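Local coordinates for protein aminotransferase (Streptomyces pactum, PDB 4ZM4) that belongs to the class-III aminotransferase family of pyridoxal-phosphate-dependent enzymes and is found as an assembly of two chains, at residues G152-A160 / V176-L187; L201-D210 / E239-M247. The protein carries 1 engineered substitution. All blocks are in the same frame, centred on the assembly; numbering follows the deposited sequence.

Contact 1: residues G152-A160 / V176-L187; sequences GWSETVLRA and VPGALGMIPEAL. With P3B ((3E,4R,5R)-4,5-dihydroxy-3-{[(Z)-{3-hydroxy-2-methyl-5-[(phosphonooxy)methyl]pyridin-4(1H)-ylidene}methyl]imino}cyclohex-1-ene-1-carboxylic acid), chain H.
Glu155 and Ile183 join by a hydrogen bond from Ile183 N to Glu155 OE1, 2.9 Å long and fairly straight at 154°. The donor meets OE1 nearly along the C-O axis. The Glu155 chain gets there by a bend at chi2 (81°), and its other oxygen, OE2, forms a salt bridge with Arg132 of the second subunit. Two backbone bonds flank Arg159. Ala160 N gives to Val176 O at 2.8 Å, and Gly178 N gives to Leu158 O at 3.0 Å. They form a single beta bridge between Arg159 and Pro177.

Leu158, Ala179 and Met182 make an apolar cluster. Leu158 CD2 lies 3.4 Å from Ala179 CB, with Met182 SD alongside. Other methyl groups lie against backbone carbonyl oxygens. Met182 CE and Ala186 CB each come to 3.3 Å from Glu155 O, and Leu187 CD2 lies on Thr156 O.

Both segments belong to the long loop between strands 142-146 and 190-193. Its two arms pair here beside the ligand pocket, where Gly152 CA is 3.5 Å from CAM of P3B. The Glu155 carboxylate grips a backbone N-H of its own chain and an arginine of the second subunit, tying this loop pairing to the dimer interface.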
loop_
_atom_site.group_PDB
_atom_site.type_symbol
_atom_site.label_atom_id
_atom_site.label_comp_id
_atom_site.label_asym_id
_atom_site.label_seq_id
_atom_site.Cartn_x
_atom_site.Cartn_y
_atom_site.Cartn_z
ATOM N N GLY B 152 -9.944 0.770 6.275
ATOM C CA GLY B 152 -9.167 -0.056 5.371
ATOM C C GLY B 152 -9.506 -1.502 5.616
ATOM O O GLY B 152 -10.410 -1.809 6.387
ATOM N N TRP B 153 -8.751 -2.395 4.990
ATOM C CA TRP B 153 -9.145 -3.798 4.922
ATOM C C TRP B 153 -8.211 -4.728 5.675
ATOM O O TRP B 153 -8.220 -5.943 5.433
ATOM C CB TRP B 153 -9.258 -4.224 3.453
ATOM C CG TRP B 153 -8.124 -3.804 2.550
ATOM C CD1 TRP B 153 -7.946 -2.605 1.959
ATOM C CD2 TRP B 153 -7.022 -4.613 2.136
ATOM N NE1 TRP B 153 -6.780 -2.594 1.210
ATOM C CE2 TRP B 153 -6.217 -3.836 1.287
ATOM C CE3 TRP B 153 -6.663 -5.937 2.381
ATOM C CZ2 TRP B 153 -5.087 -4.338 0.671
ATOM C CZ3 TRP B 153 -5.566 -6.423 1.790
ATOM C CH2 TRP B 153 -4.767 -5.628 0.944
ATOM N N SER B 154 -7.412 -4.180 6.598
ATOM C CA SER B 154 -6.514 -5.038 7.400
ATOM C C SER B 154 -7.338 -5.973 8.267
ATOM O O SER B 154 -8.501 -5.710 8.587
ATOM C CB SER B 154 -5.501 -4.243 8.238
ATOM O OG SER B 154 -6.162 -3.407 9.195
ATOM N N GLU B 155 -6.688 -7.062 8.670
ATOM C CA GLU B 155 -7.338 -8.198 9.293
ATOM C C GLU B 155 -8.131 -7.875 10.589
ATOM O O GLU B 155 -9.208 -8.422 10.762
ATOM C CB GLU B 155 -6.281 -9.288 9.560
ATOM C CG GLU B 155 -6.877 -10.679 9.772
ATOM C CD GLU B 155 -7.221 -11.399 8.476
ATOM O OE1 GLU B 155 -7.669 -12.550 8.529
ATOM O OE2 GLU B 155 -7.001 -10.816 7.400
ATOM N N THR B 156 -7.637 -6.965 11.444
ATOM C CA THR B 156 -8.310 -6.648 12.728
ATOM C C THR B 156 -9.395 -5.571 12.647
ATOM O O THR B 156 -10.157 -5.393 13.608
ATOM C CB THR B 156 -7.308 -6.318 13.900
ATOM O OG1 THR B 156 -6.826 -4.976 13.814
ATOM C CG2 THR B 156 -6.077 -7.279 13.880
ATOM N N VAL B 157 -9.560 -4.907 11.499
ATOM C CA VAL B 157 -10.615 -3.877 11.363
ATOM C C VAL B 157 -11.657 -4.071 10.257
ATOM O O VAL B 157 -12.669 -3.390 10.258
ATOM C CB VAL B 157 -10.045 -2.467 11.176
ATOM C CG1 VAL B 157 -9.161 -2.127 12.353
ATOM C CG2 VAL B 157 -9.262 -2.346 9.863
ATOM N N LEU B 158 -11.432 -4.995 9.317
ATOM C CA LEU B 158 -12.372 -5.147 8.187
ATOM C C LEU B 158 -13.727 -5.741 8.588
ATOM O O LEU B 158 -13.861 -6.956 8.735
ATOM C CB LEU B 158 -11.752 -5.966 7.073
ATOM C CG LEU B 158 -12.614 -6.175 5.845
ATOM C CD1 LEU B 158 -13.184 -4.857 5.314
ATOM C CD2 LEU B 158 -11.807 -6.894 4.767
ATOM N N ARG B 159 -14.695 -4.851 8.802
ATOM C CA ARG B 159 -16.088 -5.198 9.097
ATOM C C ARG B 159 -16.952 -5.078 7.828
ATOM O O ARG B 159 -16.554 -4.455 6.844
ATOM C CB ARG B 159 -16.690 -4.259 10.175
ATOM C CG ARG B 159 -16.251 -4.494 11.622
ATOM C CD ARG B 159 -15.211 -3.511 12.196
ATOM N NE ARG B 159 -15.571 -2.110 12.028
ATOM C CZ ARG B 159 -14.953 -1.156 11.340
ATOM N NH1 ARG B 159 -13.850 -1.341 10.648
ATOM N NH2 ARG B 159 -15.479 0.028 11.319
ATOM N N ALA B 160 -18.122 -5.708 7.842
ATOM C CA ALA B 160 -19.021 -5.700 6.696
ATOM C C ALA B 160 -19.293 -4.278 6.213
ATOM O O ALA B 160 -19.781 -3.492 7.008
ATOM C CB ALA B 160 -20.324 -6.412 7.058
ATOM N N VAL B 176 -19.290 -7.975 12.364
ATOM C CA VAL B 176 -19.415 -8.940 11.271
ATOM C C VAL B 176 -18.191 -8.804 10.324
ATOM O O VAL B 176 -17.972 -7.746 9.746
ATOM C CB VAL B 176 -20.692 -8.675 10.468
ATOM C CG1 VAL B 176 -20.838 -9.693 9.328
ATOM C CG2 VAL B 176 -21.926 -8.717 11.367
ATOM N N PRO B 177 -17.384 -9.864 10.177
ATOM C CA PRO B 177 -16.284 -9.828 9.212
ATOM C C PRO B 177 -16.677 -9.351 7.803
ATOM O O PRO B 177 -17.742 -9.689 7.302
ATOM C CB PRO B 177 -15.828 -11.296 9.141
ATOM C CG PRO B 177 -16.254 -11.881 10.488
ATOM C CD PRO B 177 -17.559 -11.211 10.774
ATOM N N GLY B 178 -15.795 -8.558 7.182
ATOM C CA GLY B 178 -16.091 -7.888 5.912
ATOM C C GLY B 178 -15.577 -8.573 4.657
ATOM O O GLY B 178 -15.800 -8.085 3.566
ATOM N N ALA B 179 -14.823 -9.652 4.807
ATOM C CA ALA B 179 -14.272 -10.360 3.672
ATOM C C ALA B 179 -14.294 -11.846 3.958
ATOM O O ALA B 179 -14.079 -12.258 5.082
ATOM C CB ALA B 179 -12.832 -9.891 3.414
ATOM N N LEU B 180 -14.493 -12.644 2.916
ATOM C CA LEU B 180 -14.273 -14.059 2.999
ATOM C C LEU B 180 -12.779 -14.308 3.183
ATOM O O LEU B 180 -11.957 -13.517 2.775
ATOM C CB LEU B 180 -14.755 -14.766 1.723
ATOM C CG LEU B 180 -16.255 -14.762 1.361
ATOM C CD1 LEU B 180 -16.452 -15.499 0.048
ATOM C CD2 LEU B 180 -17.132 -15.389 2.434
ATOM N N GLY B 181 -12.447 -15.419 3.821
ATOM C CA GLY B 181 -11.073 -15.853 3.932
ATOM C C GLY B 181 -10.249 -15.188 5.005
ATOM O O GLY B 181 -9.033 -15.340 5.012
ATOM N N MET B 182 -10.913 -14.483 5.917
ATOM C CA MET B 182 -10.275 -13.958 7.137
ATOM C C MET B 182 -10.175 -15.047 8.199
ATOM O O MET B 182 -11.054 -15.904 8.292
ATOM C CB MET B 182 -11.097 -12.772 7.687
ATOM C CG MET B 182 -11.022 -11.544 6.803
ATOM S SD MET B 182 -12.152 -10.197 7.227
ATOM C CE MET B 182 -11.557 -9.726 8.866
ATOM N N ILE B 183 -9.123 -15.030 9.015
ATOM C CA ILE B 183 -9.058 -15.995 10.111
ATOM C C ILE B 183 -10.221 -15.738 11.070
ATOM O O ILE B 183 -10.679 -14.608 11.221
ATOM C CB ILE B 183 -7.720 -15.999 10.870
ATOM C CG1 ILE B 183 -7.404 -14.614 11.473
ATOM C CG2 ILE B 183 -6.622 -16.479 9.934
ATOM C CD1 ILE B 183 -6.283 -14.629 12.486
ATOM N N PRO B 184 -10.735 -16.821 11.676
ATOM C CA PRO B 184 -11.947 -16.691 12.498
ATOM C C PRO B 184 -11.784 -15.730 13.690
ATOM O O PRO B 184 -12.791 -15.128 14.111
ATOM C CB PRO B 184 -12.255 -18.122 12.987
ATOM C CG PRO B 184 -11.082 -18.951 12.632
ATOM C CD PRO B 184 -10.254 -18.218 11.584
ATOM N N GLU B 185 -10.554 -15.562 14.181
ATOM C CA GLU B 185 -10.312 -14.726 15.337
ATOM C C GLU B 185 -10.065 -13.257 14.927
ATOM O O GLU B 185 -9.764 -12.418 15.772
ATOM C CB GLU B 185 -9.113 -15.244 16.130
ATOM C CG GLU B 185 -9.197 -16.703 16.589
ATOM C CD GLU B 185 -8.692 -17.704 15.551
ATOM O OE1 GLU B 185 -8.390 -17.321 14.404
ATOM O OE2 GLU B 185 -8.607 -18.898 15.861
ATOM N N ALA B 186 -10.192 -12.940 13.635
ATOM C CA ALA B 186 -9.689 -11.671 13.126
ATOM C C ALA B 186 -10.219 -10.525 13.957
ATOM O O ALA B 186 -9.475 -9.591 14.266
ATOM C CB ALA B 186 -10.076 -11.483 11.681
ATOM N N LEU B 187 -11.505 -10.596 14.324
ATOM C CA LEU B 187 -12.181 -9.475 14.954
ATOM C C LEU B 187 -12.463 -9.694 16.415
ATOM O O LEU B 187 -13.306 -9.015 16.994
ATOM C CB LEU B 187 -13.472 -9.169 14.184
ATOM C CG LEU B 187 -13.312 -8.716 12.725
ATOM C CD1 LEU B 187 -14.678 -8.472 12.119
ATOM C CD2 LEU B 187 -12.481 -7.468 12.550
HETATM O OAH P3B H . -6.375 1.405 1.854
HETATM P PBA P3B H . -6.707 2.858 1.314
HETATM O OAI P3B H . -7.747 2.615 0.263
HETATM O OAC P3B H . -5.509 3.578 0.717
HETATM O OAQ P3B H . -7.366 3.576 2.674
HETATM C CAM P3B H . -8.259 2.863 3.590
HETATM C CAV P3B H . -9.050 3.812 4.189
HETATM C CAL P3B H . -8.727 4.175 5.489
HETATM N NAP P3B H . -9.483 5.166 6.102
HETATM C CAU P3B H . -10.516 5.789 5.440
HETATM C CAA P3B H . -11.277 6.743 6.060
HETATM C CAW P3B H . -10.845 5.416 4.213
HETATM O OAE P3B H . -11.872 6.065 3.619
HETATM C CAX P3B H . -10.125 4.448 3.509
HETATM C CAJ P3B H . -10.516 4.064 2.178
HETATM N NAO P3B H . -11.688 4.508 1.612
HETATM C CAT P3B H . -12.131 4.059 0.394
HETATM C CAK P3B H . -11.573 2.982 -0.349
HETATM C CAS P3B H . -12.097 2.500 -1.544
HETATM C CAR P3B H . -11.475 1.470 -2.274
HETATM O OAD P3B H . -11.881 1.110 -3.391
HETATM O OAB P3B H . -10.561 0.820 -1.829
HETATM C CAN P3B H . -13.050 3.171 -2.206
HETATM C CAY P3B H . -13.652 4.438 -1.578
HETATM O OAF P3B H . -15.052 4.300 -1.886
HETATM C CAZ P3B H . -13.365 4.660 -0.037
HETATM O OAG P3B H . -13.538 6.031 0.477
#

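Contact 2: residues L201-D210 / E239-M247; sequences LRELFARDGD and ELTGRSGAM
Strand 212-217, helix 233-244 and strand 247-251 form a beta-alpha-beta crossover, its two strands parallel neighbours in the seven-stranded mixed sheet. Helix 198-208 leads into strand 212-217 and packs beside the crossover helix. The segments 201-208 and 239-244 run almost parallel, at 5°, with their axes 10.8 Å apart. Phe205 and Leu240 carry the contact. Leu240 CB sits over one face of the Phe205 ring, 3.9 Å from its centroid and 13° off the ring normal, a CH-pi contact. Leu240 CG is anti to its carbonyl carbon (chi1 -68°), and the chain runs on to place CD1 at 3.7 Å from Leu201 CG. Leu201 and Leu240 pass in opposite directions.

Other groups surround the ring. Ser244 OG comes to its edge, near the ring plane, 3.4 Å from Phe205 CD2. Ala246 CB is at the edge too, but further off. Thr241 CG2 approaches Phe205 CZ obliquely. Phe205 also touches Ile212 and Val215 of strand 212-217.

The backbones are nearest between Gly209, in the short 3-10 segment, and Ser244, their CA atoms 5.2 Å apart. Ser244 CB rests 3.4 Å from Gly209 O. Ser244 OG makes a weak hydrogen bond back to Leu240 O.

No hydrogen bond or salt bridge crosses between the segments. What joins them is mainly apolar and CH-pi contact round the Phe205 ring, with Ser244 against Gly209.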
loop_
_atom_site.group_PDB
_atom_site.type_symbol
_atom_site.label_atom_id
_atom_site.label_comp_id
_atom_site.label_asym_id
_atom_site.label_seq_id
_atom_site.Cartn_x
_atom_site.Cartn_y
_atom_site.Cartn_z
ATOM N N LEU B 201 -21.469 4.808 24.326
ATOM C CA LEU B 201 -20.038 5.034 24.492
ATOM C C LEU B 201 -19.641 5.123 25.953
ATOM O O LEU B 201 -18.585 4.604 26.364
ATOM C CB LEU B 201 -19.632 6.331 23.755
ATOM C CG LEU B 201 -18.130 6.642 23.766
ATOM C CD1 LEU B 201 -17.328 5.619 22.973
ATOM C CD2 LEU B 201 -17.899 8.037 23.220
ATOM N N ARG B 202 -20.452 5.827 26.733
ATOM C CA ARG B 202 -20.200 5.956 28.179
ATOM C C ARG B 202 -20.312 4.602 28.854
ATOM O O ARG B 202 -19.495 4.253 29.712
ATOM C CB ARG B 202 -21.207 6.911 28.818
ATOM C CG ARG B 202 -20.969 8.380 28.527
ATOM C CD ARG B 202 -21.979 9.209 29.297
ATOM N NE ARG B 202 -21.495 10.578 29.445
ATOM C CZ ARG B 202 -21.907 11.621 28.724
ATOM N NH1 ARG B 202 -22.845 11.473 27.775
ATOM N NH2 ARG B 202 -21.392 12.831 28.973
ATOM N N GLU B 203 -21.325 3.833 28.472
ATOM C CA GLU B 203 -21.543 2.524 29.089
ATOM C C GLU B 203 -20.374 1.594 28.779
ATOM O O GLU B 203 -19.803 0.949 29.683
ATOM C CB GLU B 203 -22.857 1.899 28.651
ATOM C CG GLU B 203 -23.390 0.928 29.696
ATOM C CD GLU B 203 -24.266 -0.168 29.117
ATOM O OE1 GLU B 203 -24.255 -1.297 29.668
ATOM O OE2 GLU B 203 -24.986 0.112 28.133
ATOM N N LEU B 204 -19.947 1.613 27.515
ATOM C CA LEU B 204 -18.783 0.834 27.116
ATOM C C LEU B 204 -17.588 1.148 28.026
ATOM O O LEU B 204 -17.015 0.250 28.625
ATOM C CB LEU B 204 -18.396 1.102 25.658
ATOM C CG LEU B 204 -17.128 0.359 25.216
ATOM C CD1 LEU B 204 -17.286 -1.145 25.332
ATOM C CD2 LEU B 204 -16.797 0.728 23.786
ATOM N N PHE B 205 -17.224 2.425 28.119
ATOM C CA PHE B 205 -16.059 2.839 28.924
ATOM C C PHE B 205 -16.205 2.559 30.395
ATOM O O PHE B 205 -15.226 2.264 31.068
ATOM C CB PHE B 205 -15.674 4.304 28.627
ATOM C CG PHE B 205 -14.700 4.431 27.468
ATOM C CD1 PHE B 205 -15.159 4.401 26.148
ATOM C CD2 PHE B 205 -13.323 4.531 27.693
ATOM C CE1 PHE B 205 -14.290 4.505 25.099
ATOM C CE2 PHE B 205 -12.447 4.632 26.632
ATOM C CZ PHE B 205 -12.935 4.630 25.339
ATOM N N ALA B 206 -17.417 2.667 30.918
ATOM C CA ALA B 206 -17.669 2.346 32.346
ATOM C C ALA B 206 -17.354 0.880 32.617
ATOM O O ALA B 206 -16.799 0.538 33.645
ATOM C CB ALA B 206 -19.108 2.682 32.739
ATOM N N ARG B 207 -17.647 0.030 31.644
ATOM C CA ARG B 207 -17.417 -1.416 31.790
ATOM C C ARG B 207 -15.994 -1.836 31.442
ATOM O O ARG B 207 -15.435 -2.691 32.102
ATOM C CB ARG B 207 -18.357 -2.175 30.876
ATOM C CG ARG B 207 -19.800 -2.277 31.338
ATOM C CD ARG B 207 -20.793 -2.445 30.161
ATOM N NE ARG B 207 -20.158 -2.952 28.920
ATOM C CZ ARG B 207 -20.563 -2.664 27.681
ATOM N NH1 ARG B 207 -21.628 -1.873 27.454
ATOM N NH2 ARG B 207 -19.900 -3.163 26.656
ATOM N N ASP B 208 -15.442 -1.246 30.391
ATOM C CA ASP B 208 -14.223 -1.760 29.759
ATOM C C ASP B 208 -13.134 -0.717 29.438
ATOM O O ASP B 208 -12.155 -1.033 28.779
ATOM C CB ASP B 208 -14.612 -2.505 28.489
ATOM C CG ASP B 208 -15.349 -3.826 28.767
ATOM O OD1 ASP B 208 -15.002 -4.577 29.723
ATOM O OD2 ASP B 208 -16.316 -4.084 28.019
ATOM N N GLY B 209 -13.282 0.493 29.964
ATOM C CA GLY B 209 -12.375 1.598 29.659
ATOM C C GLY B 209 -10.935 1.219 29.884
ATOM O O GLY B 209 -10.094 1.518 29.029
ATOM N N ASP B 210 -10.694 0.465 30.951
ATOM C CA ASP B 210 -9.348 0.016 31.316
ATOM C C ASP B 210 -8.711 -1.082 30.458
ATOM O O ASP B 210 -7.494 -1.288 30.551
ATOM C CB ASP B 210 -9.317 -0.433 32.777
ATOM C CG ASP B 210 -10.198 -1.654 33.040
ATOM O OD1 ASP B 210 -11.386 -1.639 32.655
ATOM O OD2 ASP B 210 -9.717 -2.611 33.687
ATOM N N GLU B 239 -12.293 12.780 26.171
ATOM C CA GLU B 239 -12.294 12.732 27.624
ATOM C C GLU B 239 -12.227 11.287 28.122
ATOM O O GLU B 239 -11.473 10.983 29.020
ATOM C CB GLU B 239 -13.535 13.430 28.172
ATOM C CG GLU B 239 -13.474 13.762 29.656
ATOM C CD GLU B 239 -14.776 14.381 30.143
ATOM O OE1 GLU B 239 -15.198 15.399 29.554
ATOM O OE2 GLU B 239 -15.366 13.882 31.113
ATOM N N LEU B 240 -13.058 10.421 27.539
ATOM C CA LEU B 240 -13.153 9.041 27.988
ATOM C C LEU B 240 -11.856 8.321 27.708
ATOM O O LEU B 240 -11.298 7.702 28.603
ATOM C CB LEU B 240 -14.335 8.312 27.326
ATOM C CG LEU B 240 -15.732 8.780 27.744
ATOM C CD1 LEU B 240 -16.810 8.120 26.904
ATOM C CD2 LEU B 240 -16.017 8.520 29.208
ATOM N N THR B 241 -11.340 8.458 26.487
ATOM C CA THR B 241 -10.073 7.852 26.150
ATOM C C THR B 241 -8.921 8.351 27.049
ATOM O O THR B 241 -8.128 7.545 27.525
ATOM C CB THR B 241 -9.695 8.055 24.679
ATOM O OG1 THR B 241 -9.614 9.454 24.348
ATOM C CG2 THR B 241 -10.692 7.357 23.756
ATOM N N GLY B 242 -8.854 9.659 27.304
ATOM C CA GLY B 242 -7.798 10.236 28.152
ATOM C C GLY B 242 -7.856 9.753 29.596
ATOM O O GLY B 242 -6.862 9.377 30.191
ATOM N N ARG B 243 -9.066 9.719 30.122
ATOM C CA ARG B 243 -9.330 9.232 31.457
ATOM C C ARG B 243 -8.953 7.767 31.615
ATOM O O ARG B 243 -8.483 7.360 32.688
ATOM C CB ARG B 243 -10.825 9.392 31.712
ATOM C CG ARG B 243 -11.295 9.157 33.128
ATOM C CD ARG B 243 -12.646 9.850 33.351
ATOM N NE ARG B 243 -13.808 8.955 33.218
ATOM C CZ ARG B 243 -15.072 9.378 33.103
ATOM N NH1 ARG B 243 -15.371 10.683 33.092
ATOM N NH2 ARG B 243 -16.056 8.493 33.006
ATOM N N SER B 244 -9.206 6.962 30.575
ATOM C CA SER B 244 -9.019 5.505 30.670
ATOM C C SER B 244 -7.644 5.040 30.261
ATOM O O SER B 244 -7.290 3.892 30.500
ATOM C CB SER B 244 -10.086 4.769 29.859
ATOM O OG SER B 244 -11.368 4.846 30.504
ATOM N N GLY B 245 -6.868 5.919 29.632
ATOM C CA GLY B 245 -5.547 5.548 29.133
ATOM C C GLY B 245 -5.606 4.850 27.791
ATOM O O GLY B 245 -4.676 4.150 27.419
ATOM N N ALA B 246 -6.710 5.023 27.067
ATOM C CA ALA B 246 -6.842 4.516 25.703
ATOM C C ALA B 246 -6.370 5.561 24.718
ATOM O O ALA B 246 -6.616 6.741 24.902
ATOM C CB ALA B 246 -8.292 4.147 25.424
ATOM N N MET B 247 -5.695 5.149 23.650
ATOM C CA MET B 247 -5.245 6.112 22.630
ATOM C C MET B 247 -6.424 6.451 21.744
ATOM O O MET B 247 -7.192 5.565 21.350
ATOM C CB MET B 247 -4.052 5.565 21.829
ATOM C CG MET B 247 -2.844 5.303 22.720
ATOM S SD MET B 247 -1.323 4.926 21.826
ATOM C CE MET B 247 -0.791 6.557 21.326
#

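Contact 1 and contact 2 follow each other along the chain. Their centres are 24 Å apart and their nearest atoms about 12 Å, so they do not touch. Strand 190-193 links them in sequence. It follows segment 176-187 and leads into helix 198-208. Arg159 NE of contact 1 is hydrogen-bonded to Gln192 OE1 on this strand, and Leu201 of contact 2 packs on Leu193. Their surroundings differ. Contact 1 reaches the P3B pocket through Gly152 and meets the second subunit. Contact 2 lies further out: its centre is about 26 Å from the centre of the chain, that of contact 1 about 19 Å. Its segments touch no other chain of the assembly.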